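Local coordinates for protein muconate lactonizing enzyme (Corynebacterium glutamicum, PDB 3I4K) that belongs to the enolase superfamily, pairing an enolase-like N-terminal domain with a barrel domain that holds a magnesium ion, at residues D232-L237 and L261-A266; E239-R242 and S247-A250. All coordinates share one frame; numbering follows the deposited sequence.

Interaction 1 (D232-L237 and L261-A266); sequences DDLETL and LAVVKA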
loop_
_atom_site.group_PDB
_atom_site.type_symbol
_atom_site.label_atom_id
_atom_site.label_comp_id
_atom_site.label_asym_id
_atom_site.label_seq_id
_atom_site.Cartn_x
_atom_site.Cartn_y
_atom_site.Cartn_z
ATOM N N ASP A 232 13.563 5.402 -19.697
ATOM C CA ASP A 232 14.419 6.209 -18.846
ATOM C C ASP A 232 14.249 7.719 -18.962
ATOM O O ASP A 232 14.596 8.448 -18.035
ATOM C CB ASP A 232 15.881 5.875 -19.132
ATOM C CG ASP A 232 16.249 6.106 -20.586
ATOM O OD1 ASP A 232 16.390 5.110 -21.325
ATOM O OD2 ASP A 232 16.385 7.284 -20.996
ATOM N N ASP A 233 13.707 8.188 -20.080
ATOM C CA ASP A 233 13.579 9.630 -20.325
ATOM C C ASP A 233 12.296 10.252 -19.802
ATOM O O ASP A 233 11.372 10.552 -20.570
ATOM C CB ASP A 233 13.712 9.886 -21.828
ATOM C CG ASP A 233 14.020 11.340 -22.162
ATOM O OD1 ASP A 233 14.105 12.174 -21.231
ATOM O OD2 ASP A 233 14.183 11.641 -23.372
ATOM N N LEU A 234 12.232 10.467 -18.491
ATOM C CA LEU A 234 11.028 11.046 -17.907
ATOM C C LEU A 234 10.837 12.497 -18.354
ATOM O O LEU A 234 9.704 12.948 -18.543
ATOM C CB LEU A 234 11.083 10.967 -16.371
ATOM C CG LEU A 234 11.335 9.574 -15.786
ATOM C CD1 LEU A 234 11.201 9.634 -14.267
ATOM C CD2 LEU A 234 10.342 8.562 -16.376
ATOM N N GLU A 235 11.936 13.220 -18.548
ATOM C CA GLU A 235 11.847 14.624 -18.949
ATOM C C GLU A 235 11.146 14.772 -20.297
ATOM O O GLU A 235 10.425 15.745 -20.540
ATOM C CB GLU A 235 13.249 15.257 -18.991
ATOM C CG GLU A 235 13.783 15.653 -17.610
ATOM C CD GLU A 235 15.222 16.172 -17.652
ATOM O OE1 GLU A 235 15.571 16.911 -18.588
ATOM O OE2 GLU A 235 16.007 15.845 -16.743
ATOM N N THR A 236 11.342 13.798 -21.174
ATOM C CA THR A 236 10.693 13.838 -22.478
ATOM C C THR A 236 9.183 13.607 -22.389
ATOM O O THR A 236 8.411 14.225 -23.125
ATOM C CB THR A 236 11.354 12.824 -23.423
ATOM O OG1 THR A 236 12.613 13.355 -23.854
ATOM C CG2 THR A 236 10.479 12.541 -24.619
ATOM N N LEU A 237 8.746 12.726 -21.493
ATOM C CA LEU A 237 7.310 12.479 -21.341
ATOM C C LEU A 237 6.643 13.776 -20.893
ATOM O O LEU A 237 5.541 14.121 -21.345
ATOM C CB LEU A 237 7.047 11.387 -20.307
ATOM C CG LEU A 237 7.701 10.017 -20.529
ATOM C CD1 LEU A 237 7.280 9.078 -19.427
ATOM C CD2 LEU A 237 7.311 9.446 -21.893
ATOM N N LEU A 261 7.607 6.893 -7.962
ATOM C CA LEU A 261 7.972 8.093 -7.230
ATOM C C LEU A 261 8.740 9.037 -8.162
ATOM O O LEU A 261 8.554 10.256 -8.110
ATOM C CB LEU A 261 8.871 7.725 -6.044
ATOM C CG LEU A 261 8.811 8.539 -4.744
ATOM C CD1 LEU A 261 10.135 8.361 -4.004
ATOM C CD2 LEU A 261 8.532 10.009 -5.016
ATOM N N ALA A 262 9.597 8.463 -9.010
ATOM C CA ALA A 262 10.402 9.240 -9.943
ATOM C C ALA A 262 9.512 9.974 -10.951
ATOM O O ALA A 262 9.769 11.131 -11.299
ATOM C CB ALA A 262 11.402 8.333 -10.669
ATOM N N VAL A 263 8.472 9.297 -11.425
ATOM C CA VAL A 263 7.532 9.901 -12.360
ATOM C C VAL A 263 6.767 11.026 -11.654
ATOM O O VAL A 263 6.529 12.083 -12.229
ATOM C CB VAL A 263 6.552 8.824 -12.912
ATOM C CG1 VAL A 263 5.345 9.469 -13.547
ATOM C CG2 VAL A 263 7.279 7.958 -13.944
ATOM N N VAL A 264 6.390 10.807 -10.399
ATOM C CA VAL A 264 5.671 11.832 -9.643
ATOM C C VAL A 264 6.535 13.084 -9.506
ATOM O O VAL A 264 6.074 14.202 -9.752
ATOM C CB VAL A 264 5.283 11.328 -8.231
ATOM C CG1 VAL A 264 4.873 12.509 -7.328
ATOM C CG2 VAL A 264 4.142 10.340 -8.333
ATOM N N LYS A 265 7.787 12.897 -9.114
ATOM C CA LYS A 265 8.697 14.023 -8.960
ATOM C C LYS A 265 9.006 14.731 -10.277
ATOM O O LYS A 265 9.269 15.925 -10.291
ATOM C CB LYS A 265 10.014 13.574 -8.341
ATOM C CG LYS A 265 9.951 13.132 -6.891
ATOM C CD LYS A 265 11.363 12.770 -6.449
ATOM C CE LYS A 265 11.395 12.054 -5.118
ATOM N NZ LYS A 265 12.776 11.541 -4.851
ATOM N N ALA A 266 8.995 14.000 -11.387
ATOM C CA ALA A 266 9.296 14.622 -12.676
ATOM C C ALA A 266 8.047 15.149 -13.393
ATOM O O ALA A 266 8.158 15.743 -14.463
ATOM C CB ALA A 266 10.016 13.636 -13.567
#

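Interaction 2 (E239-R242 and S247-A250); sequences EITR and SVMA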
loop_
_atom_site.group_PDB
_atom_site.type_symbol
_atom_site.label_atom_id
_atom_site.label_comp_id
_atom_site.label_asym_id
_atom_site.label_seq_id
_atom_site.Cartn_x
_atom_site.Cartn_y
_atom_site.Cartn_z
ATOM N N GLU A 239 7.834 16.810 -21.416
ATOM C CA GLU A 239 7.937 17.745 -22.526
ATOM C C GLU A 239 6.872 17.486 -23.596
ATOM O O GLU A 239 6.324 18.441 -24.152
ATOM C CB GLU A 239 9.341 17.679 -23.149
ATOM C CG GLU A 239 9.617 18.735 -24.233
ATOM C CD GLU A 239 9.450 20.177 -23.744
ATOM O OE1 GLU A 239 9.432 21.101 -24.587
ATOM O OE2 GLU A 239 9.347 20.399 -22.520
ATOM N N ILE A 240 6.544 16.224 -23.886
ATOM C CA ILE A 240 5.540 16.035 -24.928
ATOM C C ILE A 240 4.203 16.597 -24.475
ATOM O O ILE A 240 3.452 17.132 -25.283
ATOM C CB ILE A 240 5.335 14.550 -25.402
ATOM C CG1 ILE A 240 4.262 13.882 -24.574
ATOM C CG2 ILE A 240 6.634 13.759 -25.386
ATOM C CD1 ILE A 240 3.576 12.801 -25.345
ATOM N N THR A 241 3.906 16.499 -23.180
ATOM C CA THR A 241 2.649 17.040 -22.670
ATOM C C THR A 241 2.694 18.573 -22.708
ATOM O O THR A 241 1.699 19.225 -23.038
ATOM C CB THR A 241 2.379 16.553 -21.231
ATOM O OG1 THR A 241 2.008 15.170 -21.276
ATOM C CG2 THR A 241 1.245 17.359 -20.568
ATOM N N ARG A 242 3.848 19.141 -22.364
ATOM C CA ARG A 242 4.011 20.588 -22.385
ATOM C C ARG A 242 3.684 21.135 -23.778
ATOM O O ARG A 242 2.951 22.115 -23.909
ATOM C CB ARG A 242 5.448 20.989 -21.996
ATOM C CG ARG A 242 5.666 21.183 -20.493
ATOM C CD ARG A 242 6.856 22.102 -20.208
ATOM N NE ARG A 242 8.134 21.409 -20.358
ATOM C CZ ARG A 242 8.813 20.854 -19.355
ATOM N NH1 ARG A 242 8.344 20.913 -18.109
ATOM N NH2 ARG A 242 9.957 20.229 -19.604
ATOM N N SER A 247 -2.466 14.239 -22.186
ATOM C CA SER A 247 -1.926 13.375 -21.151
ATOM C C SER A 247 -1.059 12.284 -21.713
ATOM O O SER A 247 -1.225 11.848 -22.863
ATOM C CB SER A 247 -3.052 12.719 -20.347
ATOM O OG SER A 247 -3.857 13.692 -19.732
ATOM N N VAL A 248 -0.149 11.834 -20.862
ATOM C CA VAL A 248 0.775 10.762 -21.166
ATOM C C VAL A 248 0.549 9.681 -20.110
ATOM O O VAL A 248 0.192 9.984 -18.969
ATOM C CB VAL A 248 2.231 11.269 -21.075
ATOM C CG1 VAL A 248 3.181 10.111 -20.805
ATOM C CG2 VAL A 248 2.606 11.997 -22.360
HETATM N N MSE A 249 0.718 8.424 -20.496
HETATM C CA MSE A 249 0.584 7.315 -19.553
HETATM C C MSE A 249 1.927 6.590 -19.537
HETATM O O MSE A 249 2.456 6.219 -20.593
HETATM C CB MSE A 249 -0.540 6.345 -19.965
HETATM C CG MSE A 249 -0.565 5.051 -19.130
HETATM SE SE MSE A 249 -2.316 4.195 -19.012
HETATM C CE MSE A 249 -2.314 3.309 -20.753
ATOM N N ALA A 250 2.489 6.411 -18.345
ATOM C CA ALA A 250 3.777 5.743 -18.210
ATOM C C ALA A 250 3.552 4.247 -18.070
ATOM O O ALA A 250 2.682 3.816 -17.316
ATOM C CB ALA A 250 4.528 6.282 -16.982
#

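Interaction 1 (D232-L237 and L261-A266)
Apolar packing between two outer helices of the barrel domain sets Leu234, in the first turn of helix 234-244, against Ala262, Val263 and Ala266 near the end of helix 257-266. No hydrogen bond crosses, and the buried surface is a modest 170 Å². Leu234 spreads its carbons over three partners. Its CB lies 4.0 Å from Ala266 CB, where the two backbones come nearest within the segments (Leu234 CA to Ala266 CA, 6.6 Å). With chi2 at -174°, CD1 extends along the line of the side chain to Ala262, 3.8 Å from its CB and 3.6 Å from its carbonyl O, an atom already bonded within its helix to Ala266 N. The other branch, CD2, meets Val263 CG2 at 4.0 Å, the two side chains crossing at about a right angle. Asp233 occupies the N-cap position: its OD1 accepts from Thr236 N (3.2 Å), which comes from above the carboxylate plane, a capping bond at the helix start, one residue before Leu234. Thr236 OG1 also bonds Arg207 of helix 207-219. Val263 also packs on Val254, in the loop leading into helix 257-266, while elsewhere on that helix Leu261, Val264 and Lys265 pack against the second subunit.

Interaction 2 (E239-R242 and S247-A250)
Val248 meets helix 234-244 through one methyl, CG2, which touches both Ile240 and Thr241, the two approaching roughly at right angles. Ile240 lays the end of its longer branch on this methyl, with CD1 3.2 Å and CG1 3.3 Å from Val248 CG2. Both separations are tighter than usual for carbon, and Ile240 has a chi1 of 91°, away from any staggered position, so the fit looks strained as modelled. From the next helix position Thr241 OG1 comes to 3.4 Å of the same CG2. Its polar partner is elsewhere: it hydrogen-bonds the carbonyl of Val246, joining the helix to the residue just before the strand. Behind the first shell, Ile240 is backed by Phe225 of strand 224-226 and by Leu211 and Leu214 of helix 207-219. Within the helix, Arg242 forms a salt bridge with Glu239, gripping OE2 side-on with NE at 2.7 Å and NH2 at 3.0 Å, near the guanidinium plane, while Glu239 OE1 pairs with Arg243. Strand 247-250 is held by backbone bonds to Phe225 and Val271 in its parallel neighbours. Helix seated on strand in this way belongs to the beta-alpha-beta crossover 224-226, 234-244, 247-250, the repeating element of a TIM-type barrel.

Helix 234-244 serves both contacts, and their centres lie 10 Å apart. Its first turn faces the next outer helix in interaction 1, and its later turns face the barrel strand in interaction 2. Along the chain the order is helix 234-244, strand 247-250, helix 257-266, so the short connection closed by interaction 2 falls within the longer one closed by interaction 1. The two also touch directly, Leu237 O lying 3.8 Å from Val248 CG2. Together they tie helix 234-244 to the next outer helix and to the strand that comes between the two in the sequence. Immediately after that strand comes Asp251, which binds magnesium with Asp200 and Glu226.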